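Local coordinates for protein putative glutathione S-transferase (Sinorhizobium meliloti, PDB 4MDC) that probably catalyses the conjugation of glutathione to electrophilic substrates, as a homodimeric member of the glutathione transferase family, at residues Y221-S226 with H246-F252; P135-R140 with I159-R164; A34-V38 with T71-Y75. All coordinates share one frame; numbering follows the deposited sequence. Where two conformers were deposited one is given.

Contact 1: residues Y221-S226 with H246-F252; sequences YQRLKS and HYADLDF
Lys-225, on helix 215-225, drives its ammonium group into the folded C-terminal tail, a worked example of how a buried lysine can be satisfied by backbone oxygens. NZ donates to Asp-249 O at 2.7 Å and to Tyr-247 O at 3.0 Å, approaching both carbonyls from above their planes. The two successive type I turns of the tail, His-246 to Asp-249 and Asp-249 to Phe-252, present these oxygens to it. Lys-225 CD lies 3.7 Å from Phe-252 CE1, and the bend at chi3 (-78°) beyond it turns CE and NZ toward the carbonyls, where NZ also forms an off-centre cation-pi contact with the phenyl ring. The phenyl group arrives there because chi1 of 78° holds CG between the backbone N and the carbonyl carbon, turning the ring back toward the helix. Its CZ then meets the edge of the Tyr-221 ring, near that ring's plane, 3.9 Å from CD2. Tyr-221 OH adds an indirect link, donating to a water that in turn donates to Tyr-247 O, so this carbonyl serves both the lysine and the water. On the more exposed flank, Gln-222 bends at chi2 and sends NE2 to Leu-250 O in a nearly straight bond of 2.8 Å (170°), with the acceptor lying in the amide plane. Beside it, Leu-250 CD2 packs on Lys-225 O. The C-terminal carboxylate of Phe-252 forms a salt bridge to Lys-218, one turn before Gln-222 on helix 215-225. Behind the contact, Tyr-221 rests on Ile-200 and Ser-201 of helix 191-205, while Leu-234 of helix 231-235 touches both Lys-225 and Leu-250.

Contact 2: residues P135-R140 with I159-R164; sequences PLVRER and ILRTSR
Within the all-helical C-terminal domain of the transferase fold, the long helix 111-145 packs against the short helix 157-165, an example of a near-antiparallel pair whose two segments meet by van der Waals contact, with no hydrogen bond directly between them. The segment axes approach to 9.2 Å with 146° between their directions. Pro-135 CB lies 3.8 Å from Ile-159 CG2 and 3.5 Å from Ser-163 OG. That hydroxyl is turned back along its own helix by chi1 of -55° and donates to Ile-159 O, which also accepts from Ser-163 N, so a polar atom can sit against the proline ring. Leu-160 CD2 rests against both Glu-139 CB and Arg-140 CG, 3.9 Å from each, while Ile-159 crosses Glu-139 at about a right angle. Farther along, Arg-140 and Arg-164 cross likewise, and Arg-164 NH2 comes within 3.7 Å of Arg-140 CD. Both guanidinium groups form salt bridges to Glu-208, a shared anion that probably offsets their like charge. Glu-139 OE1 accepts from Asp-156 N, just ahead of helix 157-165, and pairs with Lys-143 one turn farther along helix 111-145. Leu-136 completes the setting, touching Leu-206 and Glu-208 in the loop that follows helix 191-205.

Contact 3: residues A34-V38 with T71-Y75; sequences ASRFV and TLPVY
Pro-73 presses its ring onto the first turns of helix 33-44, and its three ring methylenes divide the helix surface among them. CD lies 3.7 Å from Ala-34 C and 3.9 Å from Ala-34 CB. CG reaches Val-38, one turn further on, at 3.8 Å from CG2, and CB stands 3.7 Å from Ser-35 OG. One compact ring thus spans a full helical turn, with Pro-73 CA 4.9 Å from Ser-35 CA, a closeness consistent with the small side chains of Ala-34 and Ser-35. Val-38 meets the ring with CG2 because chi1 of 174° sets CG1 anti to the backbone N and so places CG2 anti to the carbonyl carbon, facing the ring. This is the tight part, buried, with Leu-26 of strand 25-28 touching both Val-38 and Pro-73. Contacts thin out toward the more open end of the segment 71-75. There Leu-72 offers CB to Ser-35 OG at 3.8 Å and its carbonyl oxygen to Ala-34 CB at 3.7 Å, while its side chain continues to Pro-56, and Thr-71, exposed to solvent, makes no contact with the helix. No hydrogen bond joins the two segments: Ser-35 OG instead bonds to Ser-32 OG, within the loop leading into the helix. The peptide bond before Pro-73 is cis, turning the chain sharply as it enters strand 74-76, where Val-74 pairs with Tyr-27 and Tyr-75 with Leu-83. A cis-proline just before this strand, packed on the helix that follows strand 25-28, is a hallmark of the thioredoxin-like N-terminal domain of glutathione transferases. In relatives, the backbone of the residue before it binds glutathione, consistent with a similar role for Leu-72 here.

How the contacts relate
Along the chain contact 3 closes first, then contact 2, then contact 1. Contact 3 joins helix and sheet in the thioredoxin-like N-terminal domain, its centre about 7 Å from that of the chain. Contacts 1 and 2 belong to the helical part and lie farther out, their centres about 24 Å apart. Contact 3 stands about 20 Å from contact 2 and 22 Å from contact 1, centre to centre. Tyr-247 OH lies 2.9 Å from Arg-36 NH1, a probable hydrogen bond between contacts 1 and 3. Both also touch helix 191-205, through Tyr-221 and Leu-224 and through Arg-36 and Phe-37, so that helix too joins the N-terminal domain to the C-terminal region.

Contact 1: residues Y221-S226 with H246-F252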
# COMPACT_ATOMS: atom_id res chain seq x y z
N TYR B 221 -3.16 2.25 -24.00
CA TYR B 221 -2.14 1.22 -23.80
C TYR B 221 -1.19 1.08 -24.98
O TYR B 221 0.01 0.85 -24.81
CB TYR B 221 -2.77 -0.11 -23.46
CG TYR B 221 -1.77 -1.19 -23.15
CD1 TYR B 221 -0.92 -1.10 -22.05
CD2 TYR B 221 -1.67 -2.33 -23.96
CE1 TYR B 221 -0.01 -2.12 -21.75
CE2 TYR B 221 -0.75 -3.33 -23.66
CZ TYR B 221 0.10 -3.20 -22.57
OH TYR B 221 0.98 -4.20 -22.24
N GLN B 222 -1.72 1.26 -26.17
CA GLN B 222 -0.90 1.24 -27.35
C GLN B 222 0.19 2.32 -27.28
O GLN B 222 1.32 2.05 -27.66
CB GLN B 222 -1.76 1.36 -28.62
CG GLN B 222 -1.14 0.71 -29.82
CD GLN B 222 -0.23 1.69 -30.49
OE1 GLN B 222 -0.33 2.91 -30.24
NE2 GLN B 222 0.68 1.19 -31.31
N ARG B 223 -0.13 3.49 -26.73
CA ARG B 223 0.86 4.51 -26.50
C ARG B 223 1.90 4.09 -25.48
O ARG B 223 3.08 4.35 -25.70
CB ARG B 223 0.27 5.85 -26.00
CG ARG B 223 -0.46 6.70 -27.02
CD ARG B 223 -0.93 8.00 -26.33
NE ARG B 223 -2.34 7.93 -25.94
CZ ARG B 223 -2.84 8.41 -24.81
NH1 ARG B 223 -2.05 8.97 -23.84
NH2 ARG B 223 -4.15 8.31 -24.60
N LEU B 224 1.50 3.52 -24.35
CA LEU B 224 2.50 3.09 -23.37
C LEU B 224 3.38 1.92 -23.89
O LEU B 224 4.61 1.93 -23.73
CB LEU B 224 1.86 2.63 -22.10
CG LEU B 224 1.59 3.73 -21.05
CD1 LEU B 224 2.88 4.26 -20.43
CD2 LEU B 224 0.79 4.89 -21.64
N LYS B 225 2.74 0.92 -24.47
CA LYS B 225 3.48 -0.28 -24.90
C LYS B 225 4.46 -0.01 -26.01
O LYS B 225 5.38 -0.82 -26.22
CB LYS B 225 2.54 -1.47 -25.21
CG LYS B 225 2.11 -1.67 -26.65
CD LYS B 225 1.08 -2.79 -26.80
CE LYS B 225 1.73 -4.16 -26.74
NZ LYS B 225 0.88 -5.19 -27.39
N SER B 226 4.28 1.10 -26.72
CA SER B 226 5.22 1.50 -27.79
C SER B 226 6.42 2.29 -27.30
O SER B 226 7.31 2.57 -28.07
CB SER B 226 4.53 2.27 -28.90
OG SER B 226 3.99 3.48 -28.44
N HIS B 246 -0.89 -11.72 -29.47
CA HIS B 246 -0.75 -10.27 -29.69
C HIS B 246 0.11 -9.54 -28.65
O HIS B 246 0.29 -8.31 -28.72
CB HIS B 246 -2.12 -9.59 -29.73
CG HIS B 246 -2.82 -9.56 -28.40
ND1 HIS B 246 -3.83 -10.43 -28.08
CD2 HIS B 246 -2.68 -8.74 -27.32
CE1 HIS B 246 -4.28 -10.17 -26.86
NE2 HIS B 246 -3.59 -9.16 -26.37
N TYR B 247 0.64 -10.29 -27.68
CA TYR B 247 1.30 -9.65 -26.52
C TYR B 247 2.37 -8.62 -26.88
O TYR B 247 2.41 -7.51 -26.33
CB TYR B 247 1.91 -10.72 -25.60
CG TYR B 247 2.72 -10.13 -24.45
CD1 TYR B 247 2.10 -9.38 -23.44
CD2 TYR B 247 4.09 -10.27 -24.43
CE1 TYR B 247 2.87 -8.81 -22.44
CE2 TYR B 247 4.86 -9.76 -23.40
CZ TYR B 247 4.23 -8.99 -22.41
OH TYR B 247 5.04 -8.50 -21.46
N ALA B 248 3.28 -9.01 -27.78
CA ALA B 248 4.38 -8.15 -28.16
C ALA B 248 4.06 -7.23 -29.35
O ALA B 248 4.92 -6.46 -29.76
CB ALA B 248 5.63 -8.97 -28.45
N ASP B 249 2.87 -7.34 -29.92
CA ASP B 249 2.50 -6.64 -31.18
C ASP B 249 2.15 -5.18 -30.89
O ASP B 249 1.28 -4.92 -30.04
CB ASP B 249 1.31 -7.39 -31.77
CG ASP B 249 0.98 -7.00 -33.22
OD1 ASP B 249 1.53 -6.01 -33.73
OD2 ASP B 249 0.15 -7.73 -33.83
N LEU B 250 2.86 -4.24 -31.51
CA LEU B 250 2.56 -2.81 -31.29
C LEU B 250 1.30 -2.41 -32.01
O LEU B 250 0.56 -1.55 -31.53
CB LEU B 250 3.71 -1.90 -31.71
CG LEU B 250 5.04 -2.18 -31.01
CD1 LEU B 250 6.08 -1.11 -31.34
CD2 LEU B 250 4.91 -2.32 -29.52
N ASP B 251 1.02 -3.08 -33.13
CA ASP B 251 -0.20 -2.80 -33.89
C ASP B 251 -1.38 -3.76 -33.60
O ASP B 251 -2.22 -3.88 -34.48
CB ASP B 251 0.05 -2.89 -35.41
CG ASP B 251 1.50 -2.54 -35.83
OD1 ASP B 251 1.98 -1.45 -35.46
OD2 ASP B 251 2.16 -3.37 -36.54
N PHE B 252 -1.44 -4.43 -32.44
CA PHE B 252 -2.62 -5.30 -32.04
C PHE B 252 -3.96 -4.60 -32.13
O PHE B 252 -4.04 -3.39 -32.33
CB PHE B 252 -2.52 -5.90 -30.60
CG PHE B 252 -2.85 -4.93 -29.45
CD1 PHE B 252 -2.06 -3.79 -29.23
CD2 PHE B 252 -3.94 -5.16 -28.58
CE1 PHE B 252 -2.36 -2.90 -28.18
CE2 PHE B 252 -4.22 -4.28 -27.50
CZ PHE B 252 -3.43 -3.14 -27.32
OXT PHE B 252 -4.99 -5.28 -31.95
O HOH W 1 0.93 -6.19 -23.94

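Contact 2: residues P135-R140 with I159-R164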
# COMPACT_ATOMS: atom_id res chain seq x y z
N PRO B 135 -4.37 -12.76 -7.12
CA PRO B 135 -4.96 -14.11 -7.12
C PRO B 135 -4.94 -14.85 -8.48
O PRO B 135 -4.77 -16.08 -8.53
CB PRO B 135 -6.41 -13.88 -6.66
CG PRO B 135 -6.65 -12.39 -6.72
CD PRO B 135 -5.31 -11.71 -6.66
N LEU B 136 -5.07 -14.11 -9.57
CA LEU B 136 -5.09 -14.72 -10.88
C LEU B 136 -3.72 -15.27 -11.25
O LEU B 136 -3.59 -16.42 -11.75
CB LEU B 136 -5.52 -13.69 -11.91
CG LEU B 136 -5.87 -14.25 -13.27
CD1 LEU B 136 -7.04 -13.48 -13.81
CD2 LEU B 136 -4.65 -14.11 -14.18
N VAL B 137 -2.69 -14.47 -11.00
CA VAL B 137 -1.29 -14.93 -11.25
C VAL B 137 -0.98 -16.18 -10.39
O VAL B 137 -0.31 -17.14 -10.81
CB VAL B 137 -0.31 -13.76 -11.00
CG1 VAL B 137 1.12 -14.26 -10.88
CG2 VAL B 137 -0.42 -12.72 -12.11
N ARG B 138 -1.41 -16.15 -9.15
CA ARG B 138 -1.12 -17.28 -8.26
C ARG B 138 -1.74 -18.56 -8.80
O ARG B 138 -1.09 -19.61 -8.85
CB ARG B 138 -1.64 -17.01 -6.86
CG ARG B 138 -1.35 -18.15 -5.89
CD ARG B 138 -1.84 -17.88 -4.48
NE ARG B 138 -1.77 -19.09 -3.69
CZ ARG B 138 -0.69 -19.54 -3.05
NH1 ARG B 138 0.44 -18.86 -3.06
NH2 ARG B 138 -0.77 -20.68 -2.36
N GLU B 139 -2.98 -18.49 -9.24
CA GLU B 139 -3.65 -19.67 -9.76
C GLU B 139 -3.09 -20.14 -11.11
O GLU B 139 -2.89 -21.33 -11.31
CB GLU B 139 -5.13 -19.43 -9.91
CG GLU B 139 -5.87 -19.25 -8.60
CD GLU B 139 -5.56 -20.33 -7.57
OE1 GLU B 139 -5.55 -21.54 -7.93
OE2 GLU B 139 -5.26 -19.99 -6.41
N ARG B 140 -2.79 -19.19 -12.00
CA ARG B 140 -2.29 -19.52 -13.35
C ARG B 140 -0.81 -19.72 -13.51
O ARG B 140 -0.37 -20.42 -14.40
CB ARG B 140 -2.77 -18.47 -14.33
CG ARG B 140 -4.27 -18.50 -14.36
CD ARG B 140 -4.87 -18.01 -15.65
NE ARG B 140 -4.26 -18.69 -16.80
CZ ARG B 140 -4.09 -18.16 -18.01
NH1 ARG B 140 -4.56 -16.97 -18.30
NH2 ARG B 140 -3.47 -18.85 -18.95
N ILE B 159 -11.59 -19.12 -7.37
CA ILE B 159 -10.71 -17.94 -7.35
C ILE B 159 -10.53 -17.36 -8.76
O ILE B 159 -10.60 -16.14 -8.94
CB ILE B 159 -9.37 -18.26 -6.70
CG1 ILE B 159 -9.59 -18.58 -5.22
CG2 ILE B 159 -8.41 -17.08 -6.85
CD1 ILE B 159 -8.39 -19.23 -4.55
N LEU B 160 -10.33 -18.20 -9.78
CA LEU B 160 -10.26 -17.68 -11.16
C LEU B 160 -11.50 -16.90 -11.52
O LEU B 160 -11.43 -15.84 -12.12
CB LEU B 160 -10.10 -18.77 -12.22
CG LEU B 160 -8.74 -19.42 -12.31
CD1 LEU B 160 -8.73 -20.50 -13.38
CD2 LEU B 160 -7.70 -18.39 -12.61
N ARG B 161 -12.66 -17.46 -11.20
CA ARG B 161 -13.90 -16.81 -11.58
C ARG B 161 -14.08 -15.46 -10.91
O ARG B 161 -14.49 -14.53 -11.56
CB ARG B 161 -15.08 -17.74 -11.32
CG ARG B 161 -16.42 -17.21 -11.73
CD ARG B 161 -17.40 -18.34 -11.58
NE ARG B 161 -17.57 -18.74 -10.19
CZ ARG B 161 -17.27 -19.92 -9.63
NH1 ARG B 161 -16.74 -20.94 -10.33
NH2 ARG B 161 -17.52 -20.10 -8.33
N THR B 162 -13.80 -15.40 -9.62
CA THR B 162 -13.94 -14.17 -8.85
C THR B 162 -12.99 -13.12 -9.44
O THR B 162 -13.41 -11.99 -9.70
CB THR B 162 -13.66 -14.41 -7.36
OG1 THR B 162 -14.59 -15.35 -6.87
CG2 THR B 162 -13.87 -13.12 -6.53
N SER B 163 -11.72 -13.49 -9.61
CA SER B 163 -10.73 -12.53 -10.10
C SER B 163 -11.08 -12.00 -11.48
O SER B 163 -11.03 -10.82 -11.74
CB SER B 163 -9.37 -13.18 -10.20
OG SER B 163 -9.02 -13.72 -8.98
N ARG B 164 -11.46 -12.91 -12.38
CA ARG B 164 -11.92 -12.51 -13.71
C ARG B 164 -13.13 -11.60 -13.69
O ARG B 164 -13.22 -10.68 -14.51
CB ARG B 164 -12.20 -13.74 -14.58
CG ARG B 164 -10.91 -14.40 -15.02
CD ARG B 164 -11.09 -15.77 -15.64
NE ARG B 164 -9.80 -16.21 -16.15
CZ ARG B 164 -9.49 -17.45 -16.44
NH1 ARG B 164 -10.37 -18.43 -16.24
NH2 ARG B 164 -8.29 -17.69 -16.93

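Contact 3: residues A34-V38 with T71-Y75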
# COMPACT_ATOMS: atom_id res chain seq x y z
N ALA B 34 4.05 -4.59 -9.66
CA ALA B 34 4.87 -3.65 -8.90
C ALA B 34 6.34 -3.70 -9.41
O ALA B 34 7.01 -2.68 -9.50
CB ALA B 34 4.78 -3.93 -7.39
N SER B 35 6.83 -4.90 -9.75
CA SER B 35 8.14 -5.07 -10.27
C SER B 35 8.28 -4.39 -11.63
O SER B 35 9.29 -3.75 -11.91
CB SER B 35 8.49 -6.58 -10.44
OG SER B 35 8.58 -7.31 -9.20
N ARG B 36 7.32 -4.62 -12.53
CA ARG B 36 7.34 -4.01 -13.83
C ARG B 36 7.27 -2.50 -13.76
O ARG B 36 7.91 -1.83 -14.55
CB ARG B 36 6.23 -4.59 -14.72
CG ARG B 36 6.49 -6.02 -15.14
CD ARG B 36 5.48 -6.47 -16.14
NE ARG B 36 5.95 -7.73 -16.78
CZ ARG B 36 5.62 -8.11 -17.98
NH1 ARG B 36 4.79 -7.44 -18.75
NH2 ARG B 36 6.19 -9.23 -18.47
N PHE B 37 6.52 -2.01 -12.81
CA PHE B 37 6.39 -0.57 -12.61
C PHE B 37 7.76 0.05 -12.29
O PHE B 37 8.13 1.07 -12.88
CB PHE B 37 5.41 -0.35 -11.47
CG PHE B 37 5.40 1.04 -10.89
CD1 PHE B 37 4.90 2.14 -11.61
CD2 PHE B 37 5.84 1.25 -9.62
CE1 PHE B 37 4.83 3.40 -11.03
CE2 PHE B 37 5.76 2.52 -9.03
CZ PHE B 37 5.26 3.60 -9.74
N VAL B 38 8.47 -0.55 -11.36
CA VAL B 38 9.82 -0.10 -11.03
C VAL B 38 10.79 -0.20 -12.18
O VAL B 38 11.54 0.71 -12.46
CB VAL B 38 10.34 -0.82 -9.78
CG1 VAL B 38 11.79 -0.47 -9.52
CG2 VAL B 38 9.51 -0.36 -8.58
N THR B 71 7.71 -9.24 0.02
CA THR B 71 7.08 -8.52 -1.08
C THR B 71 8.13 -8.29 -2.23
O THR B 71 9.36 -8.34 -1.98
CB THR B 71 6.55 -7.16 -0.62
OG1 THR B 71 7.54 -6.45 0.11
CG2 THR B 71 5.31 -7.33 0.28
N LEU B 72 7.62 -7.99 -3.42
CA LEU B 72 8.44 -7.59 -4.56
C LEU B 72 7.98 -6.23 -5.13
O LEU B 72 6.83 -5.87 -5.05
CB LEU B 72 8.37 -8.66 -5.66
CG LEU B 72 8.98 -10.00 -5.31
CD1 LEU B 72 8.61 -10.99 -6.40
CD2 LEU B 72 10.49 -9.91 -5.18
N PRO B 73 8.87 -5.49 -5.77
CA PRO B 73 10.25 -5.81 -5.93
C PRO B 73 11.06 -5.31 -4.73
O PRO B 73 10.52 -4.66 -3.86
CB PRO B 73 10.62 -5.03 -7.15
CG PRO B 73 9.81 -3.82 -7.11
CD PRO B 73 8.53 -4.24 -6.48
N VAL B 74 12.35 -5.64 -4.73
CA VAL B 74 13.26 -5.10 -3.74
C VAL B 74 14.43 -4.49 -4.51
O VAL B 74 15.05 -5.18 -5.32
CB VAL B 74 13.78 -6.17 -2.78
CG1 VAL B 74 14.79 -5.59 -1.81
CG2 VAL B 74 12.61 -6.80 -2.04
N TYR B 75 14.78 -3.24 -4.19
CA TYR B 75 15.84 -2.53 -4.90
C TYR B 75 17.01 -2.36 -3.95
O TYR B 75 16.83 -1.88 -2.85
CB TYR B 75 15.34 -1.18 -5.35
CG TYR B 75 16.25 -0.31 -6.14
CD1 TYR B 75 16.51 -0.53 -7.48
CD2 TYR B 75 16.85 0.79 -5.56
CE1 TYR B 75 17.34 0.31 -8.21
CE2 TYR B 75 17.67 1.62 -6.30
CZ TYR B 75 17.89 1.40 -7.60
OH TYR B 75 18.73 2.25 -8.31